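Local coordinates for protein octaprenyl Pyrophosphate Synthase (Helicobacter pylori, PDB 3TC1) that probably builds the forty-carbon isoprenoid octaprenyl pyrophosphate by repeated condensation of isopentenyl pyrophosphate with an allylic pyrophosphate, in a magnesium-dependent reaction, at residues F148-Q153 / L231-L236; F166-L171 / F188-G193. All coordinates share one frame; numbering follows the deposited sequence.

Contact 1. Residues F148-Q153 / L231-L236; sequences FNSDKQ and LLYEKL
The turn that leads into helix 152-177 of this all-helical prenyl synthase packs F148, S150 and K152 against Y233 and E234 of segment 231-236, near the protein surface. Two aromatic rings make the apolar part. F148 brings CE2 over one face of the Y233 ring, 3.6 Å above the plane and displaced toward the rim, while its CZ reaches 3.5 Å from Y233 CD1. The planes are inclined at 52°, so the pair is neither a parallel stack nor a T. S150 CB comes obliquely to the other rim of the ring, 3.7 Å from Y233 CE2, from the same side of the plane as F148. F148 also rests on F220 and on L244 and I245 of helix 238-246.

The polar part sits next to it. K152 runs out straight as far as CD and bends at chi3 (-67°), a turn that carries its tail past the carboxylate of E234. Its NZ donates to E234 OE1 at 3.2 Å, on the syn lone pair of that oxygen, closing a salt bridge, while K152 CE lies against E234 OE2. A water donates both to S150 O, at 2.7 Å, and to E234 OE2, at 3.0 Å, so the two carboxylate oxygens have different partners. The approaching turn is itself held in shape: N149 OD1 accepts from D151 N in an Asx turn, N149 ND2 returns a bond to D151 O, and D151 OD1 caps the new helix through Q153 N. With lysine and water both directed at it, the E234 carboxylate probably stays ionised, and its link to the turn is partly solvent-mediated, as suits a contact at the surface.

Contact 2. Residues F166-L171 / F188-G193; sequences FIEASL and FGLNFG
A first torsion of 169° swings CG of E168 opposite its own N, and with the chain extended beyond CG the side chain runs out alongside L190, whose CG takes the same position; the two lie side by side and point the same way. Their meeting is one of carbon against a carboxylate: E168 OE2 is 3.9 Å from L190 CB, and E168 OE1 equally far from L190 CD1. The polar end of E168 finds its partner within its own helix, where OE1 is hydrogen-bonded to H165 ND1.

Between the backbones the spacing is set by G189. Its CA stands only 4.0 Å from E168 CA, and L171 CD1 presses on G189 CA at 3.4 Å, tighter than usual for two carbons. The same methyl meets F188 in the plane of its ring, at the edge, 3.6 Å from CD2. One turn earlier on the same side of the helix, I167 divides its branches: CG2 packs against the carbonyl oxygen of G189, and CD1 reaches G193 CA at 3.7 Å, touching main chain at a second glycine. F192 gets a looser, oblique touch from I167 CG2. Beyond the pair, L42 of helix 38-44 meets both I167 and F192, while F188 leans on A283 of helix 268-286.

The segment axes approach to 7.1 Å and run nearly antiparallel, at 152°. G189 and G193, one turn apart, form a GxxxG pattern on the contacting face, which lets the consecutive helices 152-177 and 182-205 pack closely in the interior of the all-helical prenyl synthase fold.

In the fold
Both contacts use helix 152-177: contact 1 the turn and first residues at its N-terminal start, contact 2 a part farther along. Their centres lie 26 Å apart and their nearest atoms about 13 Å, without touching. Contact 2 is buried, its centre about 10 Å from that of the chain, and pairs neighbouring antiparallel helices through glycine backbone, aliphatic branches and phenylalanine rings, with one glutamate lying along a leucine; the side chain of I167 is about 13 Å from the bound magnesium ion. Contact 1 lies on the periphery, 23 Å from the chain centre, and bridges a longer sequence separation with an aromatic pair, a salt bridge and a water. Neither involves the second subunit.

Contact 1. Residues F148-Q153 / L231-L236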
loop_
_atom_site.group_PDB
_atom_site.type_symbol
_atom_site.label_atom_id
_atom_site.label_comp_id
_atom_site.label_asym_id
_atom_site.label_seq_id
_atom_site.Cartn_x
_atom_site.Cartn_y
_atom_site.Cartn_z
ATOM N N PHE B 148 15.710 -23.095 2.720
ATOM C CA PHE B 148 17.073 -22.653 2.973
ATOM C C PHE B 148 17.682 -22.162 1.665
ATOM O O PHE B 148 17.537 -22.810 0.627
ATOM C CB PHE B 148 17.919 -23.802 3.527
ATOM C CG PHE B 148 19.349 -23.423 3.792
ATOM C CD1 PHE B 148 19.708 -22.799 4.982
ATOM C CD2 PHE B 148 20.331 -23.662 2.834
ATOM C CE1 PHE B 148 21.029 -22.417 5.211
ATOM C CE2 PHE B 148 21.649 -23.285 3.050
ATOM C CZ PHE B 148 22.000 -22.661 4.241
ATOM N N ASN B 149 18.353 -21.014 1.715
ATOM C CA ASN B 149 18.983 -20.449 0.523
ATOM C C ASN B 149 20.497 -20.316 0.665
ATOM O O ASN B 149 20.983 -19.737 1.634
ATOM C CB ASN B 149 18.410 -19.063 0.215
ATOM C CG ASN B 149 19.221 -18.335 -0.837
ATOM O OD1 ASN B 149 19.463 -18.871 -1.918
ATOM N ND2 ASN B 149 19.655 -17.112 -0.526
ATOM N N SER B 150 21.237 -20.832 -0.313
ATOM C CA SER B 150 22.693 -20.746 -0.276
ATOM C C SER B 150 23.227 -19.809 -1.363
ATOM O O SER B 150 24.439 -19.620 -1.483
ATOM C CB SER B 150 23.311 -22.134 -0.460
ATOM O OG SER B 150 23.122 -22.589 -1.786
ATOM N N ASP B 151 22.323 -19.234 -2.155
ATOM C CA ASP B 151 22.718 -18.324 -3.230
ATOM C C ASP B 151 22.850 -16.917 -2.662
ATOM O O ASP B 151 21.847 -16.243 -2.418
ATOM C CB ASP B 151 21.671 -18.324 -4.350
ATOM C CG ASP B 151 22.116 -17.525 -5.576
ATOM O OD1 ASP B 151 22.989 -16.638 -5.443
ATOM O OD2 ASP B 151 21.579 -17.777 -6.674
ATOM N N LYS B 152 24.087 -16.475 -2.451
ATOM C CA LYS B 152 24.321 -15.148 -1.899
ATOM C C LYS B 152 23.808 -14.018 -2.784
ATOM O O LYS B 152 23.459 -12.954 -2.283
ATOM C CB LYS B 152 25.813 -14.933 -1.617
ATOM C CG LYS B 152 26.303 -15.608 -0.346
ATOM C CD LYS B 152 27.704 -15.152 0.048
ATOM C CE LYS B 152 28.752 -15.610 -0.949
ATOM N NZ LYS B 152 30.134 -15.355 -0.445
ATOM N N GLN B 153 23.761 -14.236 -4.093
ATOM C CA GLN B 153 23.294 -13.182 -4.989
ATOM C C GLN B 153 21.831 -12.825 -4.746
ATOM O O GLN B 153 21.435 -11.672 -4.900
ATOM C CB GLN B 153 23.506 -13.579 -6.453
ATOM C CG GLN B 153 24.966 -13.838 -6.813
ATOM C CD GLN B 153 25.904 -12.733 -6.341
ATOM O OE1 GLN B 153 26.930 -13.003 -5.708
ATOM N NE2 GLN B 153 25.561 -11.486 -6.649
ATOM N N LEU B 231 27.653 -17.272 4.882
ATOM C CA LEU B 231 29.099 -17.422 5.042
ATOM C C LEU B 231 29.431 -18.694 5.823
ATOM O O LEU B 231 30.399 -19.389 5.512
ATOM C CB LEU B 231 29.682 -16.192 5.750
ATOM C CG LEU B 231 29.578 -14.866 4.983
ATOM C CD1 LEU B 231 30.148 -13.734 5.820
ATOM C CD2 LEU B 231 30.332 -14.981 3.660
ATOM N N LEU B 232 28.627 -18.999 6.837
ATOM C CA LEU B 232 28.841 -20.208 7.633
ATOM C C LEU B 232 28.664 -21.448 6.766
ATOM O O LEU B 232 29.500 -22.348 6.768
ATOM C CB LEU B 232 27.849 -20.277 8.805
ATOM C CG LEU B 232 27.958 -21.565 9.641
ATOM C CD1 LEU B 232 29.346 -21.638 10.292
ATOM C CD2 LEU B 232 26.872 -21.598 10.706
ATOM N N TYR B 233 27.563 -21.486 6.021
ATOM C CA TYR B 233 27.249 -22.617 5.149
ATOM C C TYR B 233 28.391 -22.971 4.194
ATOM O O TYR B 233 28.635 -24.143 3.910
ATOM C CB TYR B 233 25.990 -22.317 4.328
ATOM C CG TYR B 233 25.575 -23.466 3.444
ATOM C CD1 TYR B 233 24.933 -24.582 3.979
ATOM C CD2 TYR B 233 25.860 -23.460 2.080
ATOM C CE1 TYR B 233 24.586 -25.664 3.178
ATOM C CE2 TYR B 233 25.520 -24.536 1.271
ATOM C CZ TYR B 233 24.881 -25.632 1.827
ATOM O OH TYR B 233 24.526 -26.692 1.032
ATOM N N GLU B 234 29.062 -21.948 3.679
ATOM C CA GLU B 234 30.179 -22.133 2.756
ATOM C C GLU B 234 31.417 -22.772 3.403
ATOM O O GLU B 234 32.302 -23.264 2.698
ATOM C CB GLU B 234 30.567 -20.780 2.146
ATOM C CG GLU B 234 29.609 -20.289 1.071
ATOM C CD GLU B 234 29.680 -18.786 0.856
ATOM O OE1 GLU B 234 30.787 -18.216 0.950
ATOM O OE2 GLU B 234 28.625 -18.177 0.579
ATOM N N LYS B 235 31.478 -22.767 4.733
ATOM C CA LYS B 235 32.623 -23.332 5.463
ATOM C C LYS B 235 32.320 -24.657 6.162
ATOM O O LYS B 235 33.239 -25.403 6.507
ATOM C CB LYS B 235 33.109 -22.349 6.536
ATOM C CG LYS B 235 33.472 -20.962 6.051
ATOM C CD LYS B 235 34.890 -20.900 5.521
ATOM C CE LYS B 235 35.264 -19.467 5.167
ATOM N NZ LYS B 235 35.130 -18.553 6.337
ATOM N N LEU B 236 31.042 -24.944 6.385
ATOM C CA LEU B 236 30.638 -26.165 7.081
ATOM C C LEU B 236 30.917 -27.451 6.322
ATOM O O LEU B 236 30.876 -27.480 5.093
ATOM C CB LEU B 236 29.142 -26.125 7.402
ATOM C CG LEU B 236 28.619 -25.049 8.354
ATOM C CD1 LEU B 236 27.098 -25.145 8.445
ATOM C CD2 LEU B 236 29.258 -25.226 9.725
HETATM O O HOH W 1 26.335 -20.110 0.441
#

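Contact 2. Residues F166-L171 / F188-G193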
loop_
_atom_site.group_PDB
_atom_site.type_symbol
_atom_site.label_atom_id
_atom_site.label_comp_id
_atom_site.label_asym_id
_atom_site.label_seq_id
_atom_site.Cartn_x
_atom_site.Cartn_y
_atom_site.Cartn_z
ATOM N N PHE B 166 16.183 2.361 -0.865
ATOM C CA PHE B 166 15.289 3.355 -0.290
ATOM C C PHE B 166 16.110 4.460 0.384
ATOM O O PHE B 166 15.819 5.650 0.224
ATOM C CB PHE B 166 14.337 2.681 0.703
ATOM C CG PHE B 166 13.381 3.622 1.376
ATOM C CD1 PHE B 166 12.854 4.718 0.695
ATOM C CD2 PHE B 166 12.972 3.391 2.684
ATOM C CE1 PHE B 166 11.932 5.569 1.314
ATOM C CE2 PHE B 166 12.052 4.233 3.308
ATOM C CZ PHE B 166 11.532 5.325 2.619
ATOM N N ILE B 167 17.140 4.078 1.135
ATOM C CA ILE B 167 17.984 5.080 1.787
ATOM C C ILE B 167 18.697 5.871 0.688
ATOM O O ILE B 167 18.811 7.098 0.756
ATOM C CB ILE B 167 19.015 4.420 2.737
ATOM C CG1 ILE B 167 18.276 3.722 3.881
ATOM C CG2 ILE B 167 19.969 5.476 3.305
ATOM C CD1 ILE B 167 19.170 2.917 4.815
ATOM N N GLU B 168 19.168 5.161 -0.329
ATOM C CA GLU B 168 19.829 5.805 -1.460
ATOM C C GLU B 168 18.886 6.840 -2.071
ATOM O O GLU B 168 19.276 7.986 -2.311
ATOM C CB GLU B 168 20.183 4.772 -2.528
ATOM C CG GLU B 168 20.629 5.386 -3.850
ATOM C CD GLU B 168 20.818 4.355 -4.946
ATOM O OE1 GLU B 168 19.937 3.488 -5.103
ATOM O OE2 GLU B 168 21.840 4.418 -5.658
ATOM N N ALA B 169 17.644 6.423 -2.322
ATOM C CA ALA B 169 16.640 7.300 -2.922
ATOM C C ALA B 169 16.266 8.470 -2.027
ATOM O O ALA B 169 15.969 9.567 -2.511
ATOM C CB ALA B 169 15.388 6.497 -3.275
ATOM N N SER B 170 16.261 8.242 -0.719
ATOM C CA SER B 170 15.914 9.303 0.216
ATOM C C SER B 170 16.982 10.396 0.234
ATOM O O SER B 170 16.663 11.586 0.265
ATOM C CB SER B 170 15.735 8.736 1.626
ATOM O OG SER B 170 14.654 7.826 1.667
ATOM N N LEU B 171 18.247 9.991 0.215
ATOM C CA LEU B 171 19.344 10.954 0.225
ATOM C C LEU B 171 19.474 11.677 -1.111
ATOM O O LEU B 171 19.785 12.867 -1.153
ATOM C CB LEU B 171 20.656 10.252 0.578
ATOM C CG LEU B 171 20.907 10.160 2.087
ATOM C CD1 LEU B 171 21.941 9.098 2.393
ATOM C CD2 LEU B 171 21.360 11.520 2.598
ATOM N N PHE B 188 26.479 7.626 -1.326
ATOM C CA PHE B 188 26.661 7.504 0.120
ATOM C C PHE B 188 25.483 6.733 0.706
ATOM O O PHE B 188 25.657 5.863 1.559
ATOM C CB PHE B 188 26.723 8.880 0.784
ATOM C CG PHE B 188 26.713 8.824 2.294
ATOM C CD1 PHE B 188 27.901 8.691 3.011
ATOM C CD2 PHE B 188 25.511 8.865 2.995
ATOM C CE1 PHE B 188 27.891 8.597 4.404
ATOM C CE2 PHE B 188 25.488 8.770 4.392
ATOM C CZ PHE B 188 26.682 8.636 5.096
ATOM N N GLY B 189 24.281 7.062 0.244
ATOM C CA GLY B 189 23.091 6.394 0.738
ATOM C C GLY B 189 23.044 4.903 0.455
ATOM O O GLY B 189 22.686 4.116 1.330
ATOM N N LEU B 190 23.403 4.505 -0.763
ATOM C CA LEU B 190 23.374 3.093 -1.142
ATOM C C LEU B 190 24.339 2.251 -0.310
ATOM O O LEU B 190 23.973 1.191 0.207
ATOM C CB LEU B 190 23.718 2.931 -2.624
ATOM C CG LEU B 190 23.664 1.500 -3.165
ATOM C CD1 LEU B 190 22.216 1.017 -3.169
ATOM C CD2 LEU B 190 24.250 1.451 -4.575
ATOM N N ASN B 191 25.577 2.716 -0.190
ATOM C CA ASN B 191 26.564 1.978 0.580
ATOM C C ASN B 191 26.253 1.984 2.077
ATOM O O ASN B 191 26.445 0.978 2.747
ATOM C CB ASN B 191 27.964 2.527 0.295
ATOM C CG ASN B 191 28.435 2.198 -1.116
ATOM O OD1 ASN B 191 28.353 3.025 -2.026
ATOM N ND2 ASN B 191 28.911 0.975 -1.305
ATOM N N PHE B 192 25.771 3.108 2.600
ATOM C CA PHE B 192 25.416 3.181 4.014
ATOM C C PHE B 192 24.292 2.184 4.277
ATOM O O PHE B 192 24.273 1.516 5.308
ATOM C CB PHE B 192 24.924 4.586 4.392
ATOM C CG PHE B 192 24.426 4.690 5.812
ATOM C CD1 PHE B 192 25.292 5.035 6.848
ATOM C CD2 PHE B 192 23.103 4.385 6.124
ATOM C CE1 PHE B 192 24.847 5.072 8.174
ATOM C CE2 PHE B 192 22.650 4.418 7.446
ATOM C CZ PHE B 192 23.527 4.762 8.472
ATOM N N GLY B 193 23.347 2.112 3.339
ATOM C CA GLY B 193 22.219 1.205 3.467
ATOM C C GLY B 193 22.637 -0.254 3.457
ATOM O O GLY B 193 22.073 -1.072 4.185
#